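Local coordinates for protein AxyAgu115A (Amphibacillus xylanus NBRC 15112, PDB 6NPS) that probably hydrolyses glycosidic bonds as a family GH115 alpha-glucuronidase, removing glucuronic acid side groups from arabinoglucuronoxylan, at residues Leu659-Asp671 with Ser701-Tyr714. The protein carries 3 engineered substitutions. Sequence-based numbering, arbitrary orientation.
Sequences LPVNKPRLLVSID and SFTISSVSEKKAEY
Strand 666-670 runs antiparallel to strand 701-706, with axes 4.6 Å apart at closest approach, and Leu667-Ser705 and Ser669-Thr703 form its hydrogen-bonded pairs. At one end Asp671 N also donates to Ser701 O. The Asp671 side chain points to the partner strand. Its CG lies anti to the carbonyl carbon (chi1 -64°), which brings the two oxygens to separate hydroxyls. Thr703 OG1 donates to the syn side of Asp671 OD1 at 2.8 Å. Ser701 OG donates to the anti side of Asp671 OD2 at 2.6 Å, well out of the carboxylate plane. With an alanine here, both hydroxyls would probably lose their acceptor and be set free to turn.

Leu666, Val668, Ile670, Phe702 and Ile704 share one face of this sheet. It packs on a second sheet through Ile770 and Leu732, as in a beta sandwich, and the 707-711 loop carries the chain from one sheet to the other. Leu666 reaches the second sheet: its CG lies 3.6 Å from Ala712 CB. Within its own sheet its CD1 meets Ile704 CG2 at 3.9 Å. The same CD1 lies at the edge of the Tyr714 ring, while Ile704 CD1 sits over one face, near the rim. Further along, Val668 CG1 meets Phe702 CD2 at 3.9 Å.

Beside the face carrying Ser669 and Ser705, a water joins Leu667 O and both serine OG atoms. In the loops, Val707 CG2 packs on Arg665 CB at 3.5 Å. Val661 CG2 sits over one face of the Arg665 guanidinium, toward its rim. Arg665 NE salt-bridges Glu678, and NH2 hydrogen-bonds Asn650 O of the second subunit. Lys710 NZ donates to a lone pair of Asn662 O at 3.0 Å.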
ATOM      1  N   LEU A 659       1.232   7.947 -15.226  1.00 30.21           N
ATOM      2  CA  LEU A 659       0.681   8.303 -16.518  1.00 31.41           C
ATOM      3  C   LEU A 659       0.100   9.715 -16.385  1.00 38.67           C
ATOM      4  O   LEU A 659      -0.748   9.947 -15.501  1.00 34.74           O
ATOM      5  CB  LEU A 659      -0.403   7.304 -16.960  1.00 34.13           C
ATOM      6  CG  LEU A 659       0.115   5.841 -17.072  1.00 36.48           C
ATOM      7  CD1 LEU A 659      -1.011   4.793 -17.223  1.00 39.06           C
ATOM      8  CD2 LEU A 659       1.073   5.747 -18.241  1.00 38.98           C
ATOM      9  N   PRO A 660       0.518  10.679 -17.215  1.00 41.71           N
ATOM     10  CA  PRO A 660       0.060  12.079 -17.033  1.00 40.66           C
ATOM     11  C   PRO A 660      -1.449  12.213 -17.083  1.00 32.84           C
ATOM     12  O   PRO A 660      -2.113  11.570 -17.872  1.00 34.89           O
ATOM     13  CB  PRO A 660       0.694  12.827 -18.212  1.00 44.69           C
ATOM     14  CG  PRO A 660       1.587  11.844 -18.908  1.00 52.46           C
ATOM     15  CD  PRO A 660       1.249  10.456 -18.473  1.00 44.57           C
ATOM     16  N   VAL A 661      -1.991  13.134 -16.287  1.00 32.60           N
ATOM     17  CA  VAL A 661      -3.417  13.415 -16.407  1.00 33.61           C
ATOM     18  C   VAL A 661      -3.651  14.423 -17.535  1.00 40.64           C
ATOM     19  O   VAL A 661      -2.707  15.019 -18.061  1.00 40.52           O
ATOM     20  CB  VAL A 661      -3.995  13.945 -15.081  1.00 35.03           C
ATOM     21  CG1 VAL A 661      -3.828  12.873 -13.972  1.00 40.16           C
ATOM     22  CG2 VAL A 661      -3.303  15.266 -14.699  1.00 35.24           C
ATOM     23  N   ASN A 662      -4.908  14.652 -17.865  1.00 39.48           N
ATOM     24  CA  ASN A 662      -5.286  15.488 -19.016  1.00 42.86           C
ATOM     25  C   ASN A 662      -5.190  16.990 -18.740  1.00 49.40           C
ATOM     26  O   ASN A 662      -4.744  17.747 -19.610  1.00 54.11           O
ATOM     27  CB  ASN A 662      -6.702  15.159 -19.455  1.00 46.40           C
ATOM     28  CG  ASN A 662      -6.842  13.711 -19.973  1.00 55.37           C
ATOM     29  OD1 ASN A 662      -5.919  13.158 -20.560  1.00 63.55           O
ATOM     30  ND2 ASN A 662      -8.026  13.117 -19.773  1.00 56.59           N
ATOM     31  N   LYS A 663      -5.643  17.478 -17.518  1.00 46.66           N
ATOM     32  CA  LYS A 663      -5.683  18.938 -17.358  1.00 41.55           C
ATOM     33  C   LYS A 663      -4.343  19.469 -16.866  1.00 38.62           C
ATOM     34  O   LYS A 663      -3.606  18.758 -16.180  1.00 39.35           O
ATOM     35  CB  LYS A 663      -6.770  19.338 -16.371  1.00 41.97           C
ATOM     36  CG  LYS A 663      -8.174  19.314 -16.949  1.00 48.29           C
ATOM     37  CD  LYS A 663      -9.200  19.763 -15.924  1.00 54.50           C
ATOM     38  CE  LYS A 663     -10.633  19.448 -16.393  1.00 62.13           C
ATOM     39  NZ  LYS A 663     -10.682  18.485 -17.552  1.00 68.58           N
ATOM     40  N   PRO A 664      -3.995  20.752 -17.186  1.00 40.10           N
ATOM     41  CA  PRO A 664      -2.693  21.322 -16.758  1.00 42.57           C
ATOM     42  C   PRO A 664      -2.682  21.721 -15.287  1.00 45.20           C
ATOM     43  O   PRO A 664      -2.678  22.903 -14.884  1.00 51.97           O
ATOM     44  CB  PRO A 664      -2.533  22.526 -17.699  1.00 40.58           C
ATOM     45  CG  PRO A 664      -3.895  22.942 -17.990  1.00 44.42           C
ATOM     46  CD  PRO A 664      -4.726  21.671 -18.071  1.00 40.54           C
ATOM     47  N   ARG A 665      -2.668  20.708 -14.456  1.00 43.77           N
ATOM     48  CA  ARG A 665      -2.738  20.866 -13.023  1.00 37.67           C
ATOM     49  C   ARG A 665      -1.332  20.914 -12.446  1.00 36.89           C
ATOM     50  O   ARG A 665      -0.368  20.360 -13.008  1.00 37.22           O
ATOM     51  CB  ARG A 665      -3.530  19.695 -12.399  1.00 38.14           C
ATOM     52  CG  ARG A 665      -4.955  19.573 -12.844  1.00 38.12           C
ATOM     53  CD  ARG A 665      -5.509  18.083 -12.815  1.00 33.30           C
ATOM     54  NE  ARG A 665      -4.986  17.334 -11.661  1.00 33.70           N
ATOM     55  CZ  ARG A 665      -5.247  16.049 -11.431  1.00 34.74           C
ATOM     56  NH1 ARG A 665      -6.008  15.391 -12.308  1.00 34.10           N
ATOM     57  NH2 ARG A 665      -4.705  15.421 -10.353  1.00 34.05           N
ATOM     58  N   LEU A 666      -1.232  21.555 -11.280  1.00 30.72           N
ATOM     59  CA  LEU A 666       0.028  21.727 -10.594  1.00 31.98           C
ATOM     60  C   LEU A 666      -0.171  21.423  -9.118  1.00 36.64           C
ATOM     61  O   LEU A 666      -1.105  21.935  -8.488  1.00 36.85           O
ATOM     62  CB  LEU A 666       0.529  23.191 -10.758  1.00 33.34           C
ATOM     63  CG  LEU A 666       1.020  23.577 -12.150  1.00 34.41           C
ATOM     64  CD1 LEU A 666       1.421  25.096 -12.120  1.00 31.70           C
ATOM     65  CD2 LEU A 666       2.208  22.711 -12.565  1.00 32.70           C
ATOM     66  N   LEU A 667       0.725  20.644  -8.556  1.00 31.74           N
ATOM     67  CA  LEU A 667       0.662  20.324  -7.145  1.00 30.63           C
ATOM     68  C   LEU A 667       1.601  21.258  -6.394  1.00 32.84           C
ATOM     69  O   LEU A 667       2.774  21.373  -6.751  1.00 33.98           O
ATOM     70  CB  LEU A 667       1.044  18.854  -6.930  1.00 29.09           C
ATOM     71  CG  LEU A 667       0.992  18.475  -5.454  1.00 30.83           C
ATOM     72  CD1 LEU A 667      -0.495  18.368  -5.050  1.00 29.68           C
ATOM     73  CD2 LEU A 667       1.729  17.165  -5.212  1.00 34.27           C
ATOM     74  N   VAL A 668       1.088  21.932  -5.367  1.00 31.05           N
ATOM     75  CA  VAL A 668       1.916  22.744  -4.475  1.00 31.57           C
ATOM     76  C   VAL A 668       2.166  21.961  -3.192  1.00 30.72           C
ATOM     77  O   VAL A 668       1.213  21.506  -2.548  1.00 32.49           O
ATOM     78  CB  VAL A 668       1.232  24.091  -4.165  1.00 34.69           C
ATOM     79  CG1 VAL A 668       2.057  24.910  -3.154  1.00 32.25           C
ATOM     80  CG2 VAL A 668       0.972  24.871  -5.444  1.00 35.96           C
ATOM     81  N   SER A 669       3.435  21.827  -2.783  1.00 29.42           N
ATOM     82  CA  SER A 669       3.732  21.074  -1.573  1.00 34.13           C
ATOM     83  C   SER A 669       4.740  21.817  -0.711  1.00 31.86           C
ATOM     84  O   SER A 669       5.626  22.502  -1.224  1.00 33.32           O
ATOM     85  CB  SER A 669       4.242  19.661  -1.921  1.00 40.39           C
ATOM     86  OG  SER A 669       5.420  19.694  -2.723  1.00 43.88           O
ATOM     87  N   ILE A 670       4.590  21.692   0.604  1.00 31.57           N
ATOM     88  CA  ILE A 670       5.463  22.377   1.556  1.00 29.27           C
ATOM     89  C   ILE A 670       6.660  21.471   1.822  1.00 37.29           C
ATOM     90  O   ILE A 670       6.489  20.323   2.235  1.00 30.80           O
ATOM     91  CB  ILE A 670       4.724  22.680   2.869  1.00 33.38           C
ATOM     92  CG1 ILE A 670       3.418  23.447   2.612  1.00 34.01           C
ATOM     93  CG2 ILE A 670       5.680  23.420   3.870  1.00 36.62           C
ATOM     94  CD1 ILE A 670       3.633  24.688   1.741  1.00 32.44           C
ATOM     95  N   ASP A 671       7.871  21.967   1.612  1.00 36.52           N
ATOM     96  CA  ASP A 671       9.004  21.049   1.720  1.00 42.66           C
ATOM     97  C   ASP A 671       9.168  20.593   3.172  1.00 39.12           C
ATOM     98  O   ASP A 671       8.919  21.352   4.108  1.00 38.71           O
ATOM     99  CB  ASP A 671      10.272  21.717   1.196  1.00 47.69           C
ATOM    100  CG  ASP A 671      10.183  22.046  -0.305  1.00 54.58           C
ATOM    101  OD1 ASP A 671       9.165  21.710  -0.951  1.00 55.60           O
ATOM    102  OD2 ASP A 671      11.129  22.668  -0.835  1.00 55.24           O
ATOM    103  N   SER A 701      11.115  26.657   1.962  1.00 35.91           N
ATOM    104  CA  SER A 701      10.774  26.520   0.554  1.00 40.20           C
ATOM    105  C   SER A 701       9.527  25.680   0.377  1.00 37.52           C
ATOM    106  O   SER A 701       9.123  24.928   1.269  1.00 36.98           O
ATOM    107  CB  SER A 701      11.933  25.929  -0.266  1.00 44.63           C
ATOM    108  OG  SER A 701      12.339  24.674   0.195  1.00 45.74           O
ATOM    109  N   PHE A 702       8.896  25.860  -0.785  1.00 34.17           N
ATOM    110  CA  PHE A 702       7.843  24.958  -1.228  1.00 31.42           C
ATOM    111  C   PHE A 702       8.101  24.603  -2.680  1.00 35.82           C
ATOM    112  O   PHE A 702       8.909  25.250  -3.356  1.00 37.63           O
ATOM    113  CB  PHE A 702       6.450  25.582  -1.015  1.00 29.14           C
ATOM    114  CG  PHE A 702       6.172  26.826  -1.811  1.00 33.88           C
ATOM    115  CD1 PHE A 702       6.495  28.100  -1.302  1.00 36.31           C
ATOM    116  CD2 PHE A 702       5.551  26.740  -3.056  1.00 30.96           C
ATOM    117  CE1 PHE A 702       6.187  29.261  -2.032  1.00 37.01           C
ATOM    118  CE2 PHE A 702       5.239  27.876  -3.788  1.00 39.20           C
ATOM    119  CZ  PHE A 702       5.555  29.160  -3.284  1.00 36.91           C
ATOM    120  N   THR A 703       7.410  23.566  -3.176  1.00 32.25           N
ATOM    121  CA  THR A 703       7.649  23.080  -4.521  1.00 31.31           C
ATOM    122  C   THR A 703       6.349  23.107  -5.301  1.00 33.12           C
ATOM    123  O   THR A 703       5.262  22.927  -4.739  1.00 34.47           O
ATOM    124  CB  THR A 703       8.266  21.661  -4.459  1.00 39.47           C
ATOM    125  OG1 THR A 703       9.493  21.750  -3.728  1.00 46.48           O
ATOM    126  CG2 THR A 703       8.579  21.085  -5.852  1.00 38.57           C
ATOM    127  N   ILE A 704       6.471  23.366  -6.600  1.00 30.04           N
ATOM    128  CA  ILE A 704       5.377  23.266  -7.563  1.00 28.20           C
ATOM    129  C   ILE A 704       5.755  22.187  -8.580  1.00 35.18           C
ATOM    130  O   ILE A 704       6.851  22.243  -9.154  1.00 34.26           O
ATOM    131  CB  ILE A 704       5.122  24.614  -8.265  1.00 31.34           C
ATOM    132  CG1 ILE A 704       4.922  25.739  -7.246  1.00 36.53           C
ATOM    133  CG2 ILE A 704       3.905  24.542  -9.223  1.00 31.97           C
ATOM    134  CD1 ILE A 704       5.063  27.123  -7.861  1.00 36.12           C
ATOM    135  N   SER A 705       4.846  21.213  -8.808  1.00 30.34           N
ATOM    136  CA  SER A 705       5.144  20.011  -9.574  1.00 30.61           C
ATOM    137  C   SER A 705       4.073  19.723 -10.603  1.00 26.98           C
ATOM    138  O   SER A 705       2.871  19.845 -10.323  1.00 35.15           O
ATOM    139  CB  SER A 705       5.252  18.765  -8.679  1.00 34.29           C
ATOM    140  OG  SER A 705       6.232  18.967  -7.700  1.00 35.03           O
ATOM    141  N   SER A 706       4.527  19.246 -11.760  1.00 28.78           N
ATOM    142  CA  SER A 706       3.654  18.804 -12.848  1.00 32.73           C
ATOM    143  C   SER A 706       2.990  17.454 -12.553  1.00 37.17           C
ATOM    144  O   SER A 706       3.641  16.500 -12.106  1.00 29.48           O
ATOM    145  CB  SER A 706       4.458  18.640 -14.143  1.00 37.08           C
ATOM    146  OG  SER A 706       5.012  19.867 -14.568  1.00 43.68           O
ATOM    147  N   VAL A 707       1.710  17.362 -12.895  1.00 37.53           N
ATOM    148  CA  VAL A 707       1.006  16.086 -12.963  1.00 35.53           C
ATOM    149  C   VAL A 707       0.595  15.749 -14.369  1.00 32.95           C
ATOM    150  O   VAL A 707       0.129  14.636 -14.600  1.00 35.40           O
ATOM    151  CB  VAL A 707      -0.237  16.064 -12.050  1.00 38.56           C
ATOM    152  CG1 VAL A 707       0.176  16.257 -10.605  1.00 44.17           C
ATOM    153  CG2 VAL A 707      -1.210  17.131 -12.481  1.00 38.43           C
ATOM    154  N   SER A 708       0.708  16.682 -15.307  1.00 34.48           N
ATOM    155  CA  SER A 708       0.371  16.455 -16.707  1.00 33.49           C
ATOM    156  C   SER A 708       1.590  16.742 -17.584  1.00 36.64           C
ATOM    157  O   SER A 708       2.603  17.279 -17.123  1.00 39.85           O
ATOM    158  CB  SER A 708      -0.785  17.355 -17.132  1.00 35.30           C
ATOM    159  OG  SER A 708      -0.213  18.643 -17.352  1.00 42.03           O
ATOM    160  N   GLU A 709       1.475  16.426 -18.873  1.00 38.37           N
ATOM    161  CA  GLU A 709       2.500  16.782 -19.841  1.00 49.05           C
ATOM    162  C   GLU A 709       2.166  18.070 -20.592  1.00 52.97           C
ATOM    163  O   GLU A 709       2.755  18.335 -21.642  1.00 55.86           O
ATOM    164  CB  GLU A 709       2.732  15.628 -20.813  1.00 58.50           C
ATOM    165  CG  GLU A 709       3.918  14.777 -20.386  1.00 73.28           C
ATOM    166  CD  GLU A 709       4.011  13.446 -21.113  1.00 87.03           C
ATOM    167  OE1 GLU A 709       4.826  12.594 -20.679  1.00 91.64           O
ATOM    168  OE2 GLU A 709       3.276  13.257 -22.111  1.00 90.55           O
ATOM    169  N   LYS A 710       1.267  18.892 -20.052  1.00 49.38           N
ATOM    170  CA  LYS A 710       0.847  20.152 -20.654  1.00 49.38           C
ATOM    171  C   LYS A 710       1.595  21.315 -20.019  1.00 46.93           C
ATOM    172  O   LYS A 710       2.081  21.232 -18.888  1.00 38.92           O
ATOM    173  CB  LYS A 710      -0.656  20.353 -20.485  1.00 50.62           C
ATOM    174  CG  LYS A 710      -1.458  19.823 -21.644  1.00 59.70           C
ATOM    175  CD  LYS A 710      -2.189  18.569 -21.295  1.00 62.54           C
ATOM    176  CE  LYS A 710      -3.155  18.181 -22.408  1.00 63.96           C
ATOM    177  NZ  LYS A 710      -3.637  16.787 -22.264  1.00 66.53           N
ATOM    178  N   LYS A 711       1.685  22.421 -20.748  1.00 48.99           N
ATOM    179  CA  LYS A 711       2.321  23.577 -20.130  1.00 48.44           C
ATOM    180  C   LYS A 711       1.351  24.179 -19.115  1.00 43.79           C
ATOM    181  O   LYS A 711       0.146  24.304 -19.372  1.00 42.25           O
ATOM    182  CB  LYS A 711       2.789  24.599 -21.178  1.00 55.87           C
ATOM    183  CG  LYS A 711       1.826  24.903 -22.292  1.00 69.80           C
ATOM    184  CD  LYS A 711       0.833  25.998 -21.891  1.00 80.24           C
ATOM    185  CE  LYS A 711      -0.201  26.284 -22.982  1.00 82.01           C
ATOM    186  NZ  LYS A 711      -1.495  26.766 -22.408  1.00 82.64           N
ATOM    187  N   ALA A 712       1.859  24.465 -17.929  1.00 41.31           N
ATOM    188  CA  ALA A 712       1.043  24.967 -16.828  1.00 43.49           C
ATOM    189  C   ALA A 712       1.763  26.156 -16.213  1.00 42.48           C
ATOM    190  O   ALA A 712       2.865  25.987 -15.693  1.00 38.48           O
ATOM    191  CB  ALA A 712       0.845  23.878 -15.770  1.00 33.88           C
ATOM    192  N   GLU A 713       1.162  27.338 -16.278  1.00 39.90           N
ATOM    193  CA  GLU A 713       1.762  28.542 -15.703  1.00 44.15           C
ATOM    194  C   GLU A 713       1.313  28.753 -14.264  1.00 42.71           C
ATOM    195  O   GLU A 713       0.157  28.500 -13.917  1.00 42.43           O
ATOM    196  CB  GLU A 713       1.379  29.785 -16.521  1.00 52.01           C
ATOM    197  CG  GLU A 713       1.858  29.774 -17.955  1.00 67.18           C
ATOM    198  CD  GLU A 713       1.644  31.119 -18.654  1.00 86.74           C
ATOM    199  OE1 GLU A 713       1.927  32.171 -18.031  1.00 91.66           O
ATOM    200  OE2 GLU A 713       1.190  31.122 -19.823  1.00 89.59           O
ATOM    201  N   TYR A 714       2.224  29.227 -13.423  1.00 41.92           N
ATOM    202  CA  TYR A 714       1.869  29.610 -12.068  1.00 40.48           C
ATOM    203  C   TYR A 714       2.191  31.092 -11.854  1.00 44.78           C
ATOM    204  O   TYR A 714       3.041  31.660 -12.549  1.00 41.16           O
ATOM    205  CB  TYR A 714       2.618  28.717 -11.024  1.00 33.04           C
ATOM    206  CG  TYR A 714       4.119  28.649 -11.193  1.00 37.57           C
ATOM    207  CD1 TYR A 714       4.945  29.588 -10.588  1.00 43.04           C
ATOM    208  CD2 TYR A 714       4.712  27.652 -11.970  1.00 40.71           C
ATOM    209  CE1 TYR A 714       6.332  29.536 -10.733  1.00 45.58           C
ATOM    210  CE2 TYR A 714       6.091  27.586 -12.120  1.00 43.52           C
ATOM    211  CZ  TYR A 714       6.891  28.537 -11.504  1.00 48.74           C
ATOM    212  OH  TYR A 714       8.251  28.493 -11.658  1.00 53.61           O
TER
HETATM  213  O   HOH W   1      -0.919  15.382 -20.254  1.00 41.60           O
HETATM  214  O   HOH W   2       0.822  19.672 -15.056  1.00 34.46           O
HETATM  215  O   HOH W   3       4.933  19.896  -5.568  1.00 36.51           O